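Local coordinates for class II aldolase/adducin domain protein (Pseudomonas syringae pv. phaseolicola 1448A, PDB 3OCR) that is of unconfirmed function but belongs to the class II aldolase/adducin family, which includes metal-dependent aldolases and actin-associated adducins, at residues V36-A39 against A40-L44; I151-S154 against G155-Y159; E233-A236 against K237-Q241. One frame throughout, in Å; residues are numbered along the deposited sequence. Where two conformers were deposited one is given.

Contact 1: V36-A39 against A40-L44; sequences VKLA and AAYRL
A chi1 of -175° sets Leu38 CG opposite the backbone nitrogen, whereas Tyr42, one helical turn later, places CG anti to its carbonyl carbon (chi1 -81°). These two settings bring the side chains side by side, pointing the same way, with Leu38 CG beside CE2 and CD2 of the tyrosine ring. The closest approach is Leu38 CG to Tyr42 CE2, 3.7 Å, and both leucine methyls also face that carbon, with Leu38 CD1 at 4.0 Å from Tyr42 CE2. Nearer the backbone, Leu38 O lies at the edge of the same ring, close to its plane and 3.2 Å from Tyr42 CD2. Leu38 O also accepts the hydrogen bond from Tyr42 N at 3.0 Å. Similar bonds run from Ala40 to Val36, from Ala41 to Lys37 and from Arg43 to Ala39, the last almost straight at 177°. Arg43 lays its CG 3.3 Å from Ala39 O before the chain bends at chi2 and carries NE to the carbonyl of Ile81. The phenol of Tyr42 is gripped by the backbone nitrogens of Phe58 and Asn72, which ties the ring to the sheet, and Phe78 meets it edge-to-face. Ala40 touches helix 251-265, and Ala41 touches helix 199-219. The example illustrates i to i+4 apolar pairing along the buried face of an alpha-helix, here helix 29-47, packed between the central sheet and two other helices.

Contact 2: I151-S154 against G155-Y159; sequences IAFS and GRVAY
The guanidinium of Arg156 lies flat over one face of the Phe153 ring, the planes only 13° apart and the centres 4.2 Å from each other. The stack is offset: Phe153 CE2 sits under the rim of the guanidinium, 3.6 Å from Arg156 NH2, a geometry consistent with a cation-pi contribution. At the edge of the guanidinium, in its plane, is Ala152 O, which accepts a nearly straight hydrogen bond of 2.9 Å from Arg156 NH1 coming from well above the carbonyl plane. A bend at chi3 (69°) folds the arginine back over the chain to make both contacts, and Gln205 on helix 199-219 binds NH2, fixing the group's rotation further. The chain reaches this geometry through two successive turns. A type I turn spans Ile151 to Ser154 after helix 148-151, and a type II turn follows, closed by Arg156 N to Phe153 O at 2.9 Å, with Gly155 at its third position, where the positive phi of 75° favours glycine. They deliver the chain into strand 157-160, at one end of the mixed sheet within this chain. Val157 CG2 meets Phe153 CB at 3.7 Å, while the phenylalanine ring reaches on to Val184 of the adjacent strand and to Ala208 and Leu209.

Contact 3: E233-A236 against K237-Q241; sequences EVIA and KVEEQ
Glu239 leans back toward Ile235, one turn earlier in its helix. Glu239 CB lies 3.2 Å from Ala236 O, and Glu239 CG, anti to the carbonyl carbon (chi1 -68°), comes 3.3 Å from Ile235 O. Ile235 O also accepts the backbone bond from Glu239 N at 2.9 Å. Beyond CG the chain runs extended and passes obliquely across Ile235, whose CG2 methyl is 3.8 Å from Glu239 OE2. The oxygen finds its polar partner outside the helix, in the hydroxyl of Ser154, and this bond probably holds the carboxylate in place. On another side, Val238 brings CG2 to 3.4 Å from Val234 O. Lys237 leads its chain away from the preceding turn, with CG anti to the backbone N, and joins NZ to Gln241 OE1 at 3.0 Å, an i to i+4 bridge between side chains. The ammonium is also bound by Glu163 O of the second subunit. Regular i to i+4 backbone bonds run throughout, so the segments form one alpha-helical stretch of helix 232-243. It rests Ile235 and Val238 on helix 148-151, beside the turns that enter strand 157-160, while Val234, Lys237 and Gln241 meet the second subunit just beyond that strand's counterpart.

The three contacts come in series along the chain: contact 1 within helix 29-47, contact 2 in the turns between helix 148-151 and strand 157-160, contact 3 within helix 232-243. Contacts 1 and 2 lie on opposite sides of the chain's centre, their centres about 25 Å apart. Contact 3 is farther still from contact 1, about 32 Å between centres. Contacts 2 and 3 are neighbours, with centres about 12 Å apart, and touch directly: Ile151 CG2 packs 3.5 Å from Ile235 CD1. Contact 1 is buried, on a helix packed against the sheet, whereas contact 3 lies at the interface with the second subunit, which contact 2 reaches through Ile151 alone.

Contact 1: V36-A39 against A40-L44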
loop_
_atom_site.group_PDB
_atom_site.type_symbol
_atom_site.label_atom_id
_atom_site.label_comp_id
_atom_site.label_asym_id
_atom_site.label_seq_id
_atom_site.Cartn_x
_atom_site.Cartn_y
_atom_site.Cartn_z
ATOM N N VAL A 36 26.224 2.279 -16.681
ATOM C CA VAL A 36 25.540 3.347 -15.959
ATOM C C VAL A 36 24.022 3.194 -16.108
ATOM O O VAL A 36 23.296 3.224 -15.113
ATOM C CB VAL A 36 26.027 4.731 -16.426
ATOM C CG1 VAL A 36 25.094 5.826 -15.952
ATOM C CG2 VAL A 36 27.468 4.994 -15.928
ATOM N N LYS A 37 23.561 3.024 -17.347
ATOM C CA LYS A 37 22.125 2.813 -17.663
ATOM C C LYS A 37 21.517 1.582 -17.003
ATOM O O LYS A 37 20.424 1.665 -16.439
ATOM C CB LYS A 37 21.885 2.781 -19.185
ATOM C CG LYS A 37 21.888 4.177 -19.833
ATOM C CD LYS A 37 22.009 4.139 -21.352
ATOM C CE LYS A 37 21.840 5.561 -21.943
ATOM N NZ LYS A 37 23.029 6.449 -21.740
ATOM N N LEU A 38 22.211 0.446 -17.065
ATOM C CA LEU A 38 21.710 -0.791 -16.428
ATOM C C LEU A 38 21.687 -0.662 -14.897
ATOM O O LEU A 38 20.733 -1.108 -14.269
ATOM C CB LEU A 38 22.524 -2.033 -16.866
ATOM C CG LEU A 38 22.019 -3.378 -16.373
ATOM C CD1 LEU A 38 20.630 -3.676 -16.962
ATOM C CD2 LEU A 38 23.014 -4.511 -16.717
ATOM N N ALA A 39 22.702 -0.005 -14.306
ATOM C CA ALA A 39 22.685 0.254 -12.872
ATOM C C ALA A 39 21.512 1.148 -12.445
ATOM O O ALA A 39 20.855 0.883 -11.423
ATOM C CB ALA A 39 24.072 0.874 -12.367
ATOM N N ALA A 40 21.229 2.185 -13.238
ATOM C CA ALA A 40 20.081 3.040 -12.999
ATOM C C ALA A 40 18.809 2.224 -13.079
ATOM O O ALA A 40 17.886 2.446 -12.298
ATOM C CB ALA A 40 20.029 4.161 -14.015
ATOM N N ALA A 41 18.755 1.285 -14.015
ATOM C CA ALA A 41 17.550 0.438 -14.169
ATOM C C ALA A 41 17.332 -0.426 -12.913
ATOM O O ALA A 41 16.214 -0.498 -12.394
ATOM C CB ALA A 41 17.660 -0.405 -15.380
ATOM N N TYR A 42 18.409 -1.019 -12.385
ATOM C CA TYR A 42 18.326 -1.751 -11.109
ATOM C C TYR A 42 17.824 -0.909 -9.928
ATOM O O TYR A 42 16.905 -1.322 -9.232
ATOM C CB TYR A 42 19.664 -2.411 -10.767
ATOM C CG TYR A 42 19.931 -3.730 -11.455
ATOM C CD1 TYR A 42 19.419 -4.922 -10.922
ATOM C CD2 TYR A 42 20.738 -3.800 -12.624
ATOM C CE1 TYR A 42 19.686 -6.139 -11.497
ATOM C CE2 TYR A 42 21.015 -5.027 -13.215
ATOM C CZ TYR A 42 20.463 -6.194 -12.650
ATOM O OH TYR A 42 20.692 -7.419 -13.189
ATOM N N ARG A 43 18.443 0.252 -9.693
ATOM C CA ARG A 43 17.997 1.196 -8.677
ATOM C C ARG A 43 16.596 1.765 -8.841
ATOM O O ARG A 43 15.921 2.035 -7.845
ATOM C CB ARG A 43 18.977 2.384 -8.596
ATOM C CG ARG A 43 20.405 1.947 -8.381
ATOM C CD ARG A 43 20.693 1.717 -6.911
ATOM N NE ARG A 43 22.126 1.591 -6.669
ATOM C CZ ARG A 43 22.822 2.305 -5.790
ATOM N NH1 ARG A 43 22.235 3.198 -5.010
ATOM N NH2 ARG A 43 24.115 2.085 -5.669
ATOM N N LEU A 44 16.181 1.999 -10.081
ATOM C CA LEU A 44 14.814 2.463 -10.362
ATOM C C LEU A 44 13.782 1.400 -9.977
ATOM O O LEU A 44 12.715 1.716 -9.418
ATOM C CB LEU A 44 14.643 2.811 -11.853
ATOM C CG LEU A 44 15.263 4.135 -12.281
ATOM C CD1 LEU A 44 15.408 4.203 -13.806
ATOM C CD2 LEU A 44 14.410 5.298 -11.768
#

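Contact 2: I151-S154 against G155-Y159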
loop_
_atom_site.group_PDB
_atom_site.type_symbol
_atom_site.label_atom_id
_atom_site.label_comp_id
_atom_site.label_asym_id
_atom_site.label_seq_id
_atom_site.Cartn_x
_atom_site.Cartn_y
_atom_site.Cartn_z
ATOM N N ILE A 151 -4.625 -1.621 -22.933
ATOM C CA ILE A 151 -5.061 -1.692 -24.343
ATOM C C ILE A 151 -3.887 -1.326 -25.253
ATOM O O ILE A 151 -3.742 -1.873 -26.349
ATOM C CB ILE A 151 -6.335 -0.804 -24.595
ATOM C CG1 ILE A 151 -7.531 -1.366 -23.844
ATOM C CG2 ILE A 151 -6.689 -0.653 -26.089
ATOM C CD1 ILE A 151 -8.730 -0.356 -23.683
ATOM N N ALA A 152 -3.013 -0.443 -24.765
ATOM C CA ALA A 152 -1.790 -0.101 -25.469
ATOM C C ALA A 152 -0.858 -1.312 -25.733
ATOM O O ALA A 152 -0.055 -1.293 -26.674
ATOM C CB ALA A 152 -1.038 1.020 -24.692
ATOM N N PHE A 153 -0.961 -2.356 -24.903
ATOM C CA PHE A 153 -0.232 -3.625 -25.131
ATOM C C PHE A 153 -0.949 -4.631 -26.046
ATOM O O PHE A 153 -0.444 -5.735 -26.272
ATOM C CB PHE A 153 0.090 -4.285 -23.777
ATOM C CG PHE A 153 1.231 -3.608 -23.063
ATOM C CD1 PHE A 153 0.989 -2.663 -22.072
ATOM C CD2 PHE A 153 2.536 -3.868 -23.443
ATOM C CE1 PHE A 153 2.071 -2.000 -21.437
ATOM C CE2 PHE A 153 3.615 -3.230 -22.805
ATOM C CZ PHE A 153 3.364 -2.305 -21.809
ATOM N N SER A 154 -2.110 -4.270 -26.580
ATOM C CA SER A 154 -2.846 -5.236 -27.396
ATOM C C SER A 154 -2.002 -5.641 -28.609
ATOM O O SER A 154 -1.491 -4.780 -29.337
ATOM C CB SER A 154 -4.193 -4.670 -27.834
ATOM O OG SER A 154 -4.867 -5.594 -28.683
ATOM N N GLY A 155 -1.830 -6.952 -28.790
ATOM C CA GLY A 155 -1.029 -7.501 -29.874
ATOM C C GLY A 155 0.483 -7.372 -29.676
ATOM O O GLY A 155 1.247 -7.679 -30.595
ATOM N N ARG A 156 0.922 -6.935 -28.495
ATOM C CA ARG A 156 2.362 -6.823 -28.220
ATOM C C ARG A 156 2.892 -7.928 -27.274
ATOM O O ARG A 156 4.101 -8.019 -27.030
ATOM C CB ARG A 156 2.694 -5.451 -27.630
ATOM C CG ARG A 156 2.661 -4.284 -28.638
ATOM C CD ARG A 156 2.565 -2.961 -27.886
ATOM N NE ARG A 156 3.782 -2.609 -27.125
ATOM C CZ ARG A 156 3.830 -1.686 -26.163
ATOM N NH1 ARG A 156 2.732 -1.032 -25.793
ATOM N NH2 ARG A 156 4.982 -1.411 -25.553
ATOM N N VAL A 157 1.984 -8.733 -26.724
ATOM C CA VAL A 157 2.308 -9.554 -25.575
ATOM C C VAL A 157 2.315 -11.025 -25.923
ATOM O O VAL A 157 1.315 -11.550 -26.461
ATOM C CB VAL A 157 1.342 -9.271 -24.368
ATOM C CG1 VAL A 157 1.765 -10.085 -23.141
ATOM C CG2 VAL A 157 1.322 -7.776 -24.066
ATOM N N ALA A 158 3.446 -11.676 -25.634
ATOM C CA ALA A 158 3.560 -13.124 -25.761
ATOM C C ALA A 158 3.208 -13.787 -24.431
ATOM O O ALA A 158 3.369 -13.187 -23.377
ATOM C CB ALA A 158 4.970 -13.529 -26.196
ATOM N N TYR A 159 2.685 -15.020 -24.494
ATOM C CA TYR A 159 2.522 -15.839 -23.276
ATOM C C TYR A 159 3.338 -17.133 -23.322
ATOM O O TYR A 159 3.449 -17.797 -24.381
ATOM C CB TYR A 159 1.043 -16.174 -23.042
ATOM C CG TYR A 159 0.234 -14.986 -22.657
ATOM C CD1 TYR A 159 -0.220 -14.086 -23.626
ATOM C CD2 TYR A 159 -0.074 -14.738 -21.317
ATOM C CE1 TYR A 159 -0.953 -12.962 -23.271
ATOM C CE2 TYR A 159 -0.820 -13.619 -20.949
ATOM C CZ TYR A 159 -1.261 -12.745 -21.931
ATOM O OH TYR A 159 -1.987 -11.639 -21.559
#

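Contact 3: E233-A236 against K237-Q241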
loop_
_atom_site.group_PDB
_atom_site.type_symbol
_atom_site.label_atom_id
_atom_site.label_comp_id
_atom_site.label_asym_id
_atom_site.label_seq_id
_atom_site.Cartn_x
_atom_site.Cartn_y
_atom_site.Cartn_z
ATOM N N GLU A 233 -12.955 -2.204 -32.385
ATOM C CA GLU A 233 -12.448 -1.107 -33.217
ATOM C C GLU A 233 -11.623 -0.116 -32.397
ATOM O O GLU A 233 -10.590 0.377 -32.861
ATOM C CB GLU A 233 -13.596 -0.381 -33.909
ATOM C CG GLU A 233 -14.674 -1.319 -34.448
ATOM C CD GLU A 233 -15.690 -1.674 -33.391
ATOM O OE1 GLU A 233 -16.608 -0.853 -33.170
ATOM O OE2 GLU A 233 -15.569 -2.758 -32.779
ATOM N N VAL A 234 -12.080 0.157 -31.175
ATOM C CA VAL A 234 -11.381 1.097 -30.279
ATOM C C VAL A 234 -10.025 0.531 -29.851
ATOM O O VAL A 234 -9.024 1.255 -29.818
ATOM C CB VAL A 234 -12.249 1.476 -29.060
ATOM C CG1 VAL A 234 -11.454 2.328 -28.064
ATOM C CG2 VAL A 234 -13.517 2.191 -29.519
ATOM N N ILE A 235 -10.004 -0.762 -29.522
ATOM C CA ILE A 235 -8.758 -1.481 -29.205
ATOM C C ILE A 235 -7.817 -1.365 -30.410
ATOM O O ILE A 235 -6.651 -0.954 -30.262
ATOM C CB ILE A 235 -9.026 -2.988 -28.860
ATOM C CG1 ILE A 235 -10.008 -3.145 -27.684
ATOM C CG2 ILE A 235 -7.720 -3.790 -28.655
ATOM C CD1 ILE A 235 -9.644 -2.392 -26.515
ATOM N N ALA A 236 -8.352 -1.684 -31.587
ATOM C CA ALA A 236 -7.603 -1.590 -32.864
ATOM C C ALA A 236 -6.983 -0.220 -33.122
ATOM O O ALA A 236 -5.815 -0.138 -33.504
ATOM C CB ALA A 236 -8.470 -1.977 -34.025
ATOM N N LYS A 237 -7.767 0.831 -32.900
ATOM C CA LYS A 237 -7.279 2.211 -32.966
ATOM C C LYS A 237 -6.089 2.453 -32.025
ATOM O O LYS A 237 -5.092 3.044 -32.425
ATOM C CB LYS A 237 -8.425 3.211 -32.701
ATOM C CG LYS A 237 -8.030 4.719 -32.778
ATOM C CD LYS A 237 -9.201 5.654 -33.216
ATOM C CE LYS A 237 -9.075 7.126 -32.676
ATOM N NZ LYS A 237 -9.101 7.292 -31.123
ATOM N N VAL A 238 -6.195 2.006 -30.777
ATOM C CA VAL A 238 -5.111 2.205 -29.822
ATOM C C VAL A 238 -3.853 1.450 -30.263
ATOM O O VAL A 238 -2.715 1.944 -30.077
ATOM C CB VAL A 238 -5.539 1.858 -28.387
ATOM C CG1 VAL A 238 -4.330 1.919 -27.414
ATOM C CG2 VAL A 238 -6.636 2.828 -27.921
ATOM N N GLU A 239 -4.065 0.274 -30.863
ATOM C CA GLU A 239 -2.981 -0.539 -31.417
ATOM C C GLU A 239 -2.235 0.253 -32.483
ATOM O O GLU A 239 -1.015 0.234 -32.522
ATOM C CB GLU A 239 -3.501 -1.845 -32.040
ATOM C CG GLU A 239 -4.059 -2.853 -31.054
ATOM C CD GLU A 239 -4.341 -4.218 -31.683
ATOM O OE1 GLU A 239 -3.826 -4.510 -32.785
ATOM O OE2 GLU A 239 -5.071 -5.009 -31.057
ATOM N N GLU A 240 -2.982 0.948 -33.342
ATOM C CA GLU A 240 -2.380 1.764 -34.394
ATOM C C GLU A 240 -1.667 2.980 -33.788
ATOM O O GLU A 240 -0.539 3.287 -34.159
ATOM C CB GLU A 240 -3.432 2.165 -35.431
ATOM C CG GLU A 240 -2.861 2.721 -36.732
ATOM C CD GLU A 240 -1.964 1.747 -37.485
ATOM O OE1 GLU A 240 -2.067 0.514 -37.250
ATOM O OE2 GLU A 240 -1.161 2.222 -38.323
ATOM N N GLN A 241 -2.320 3.631 -32.829
ATOM C CA GLN A 241 -1.746 4.756 -32.074
ATOM C C GLN A 241 -0.440 4.403 -31.348
ATOM O O GLN A 241 0.474 5.227 -31.269
ATOM C CB GLN A 241 -2.787 5.301 -31.080
ATOM C CG GLN A 241 -3.880 6.179 -31.733
ATOM C CD GLN A 241 -5.187 6.284 -30.932
ATOM O OE1 GLN A 241 -6.092 7.028 -31.318
ATOM N NE2 GLN A 241 -5.292 5.534 -29.831
#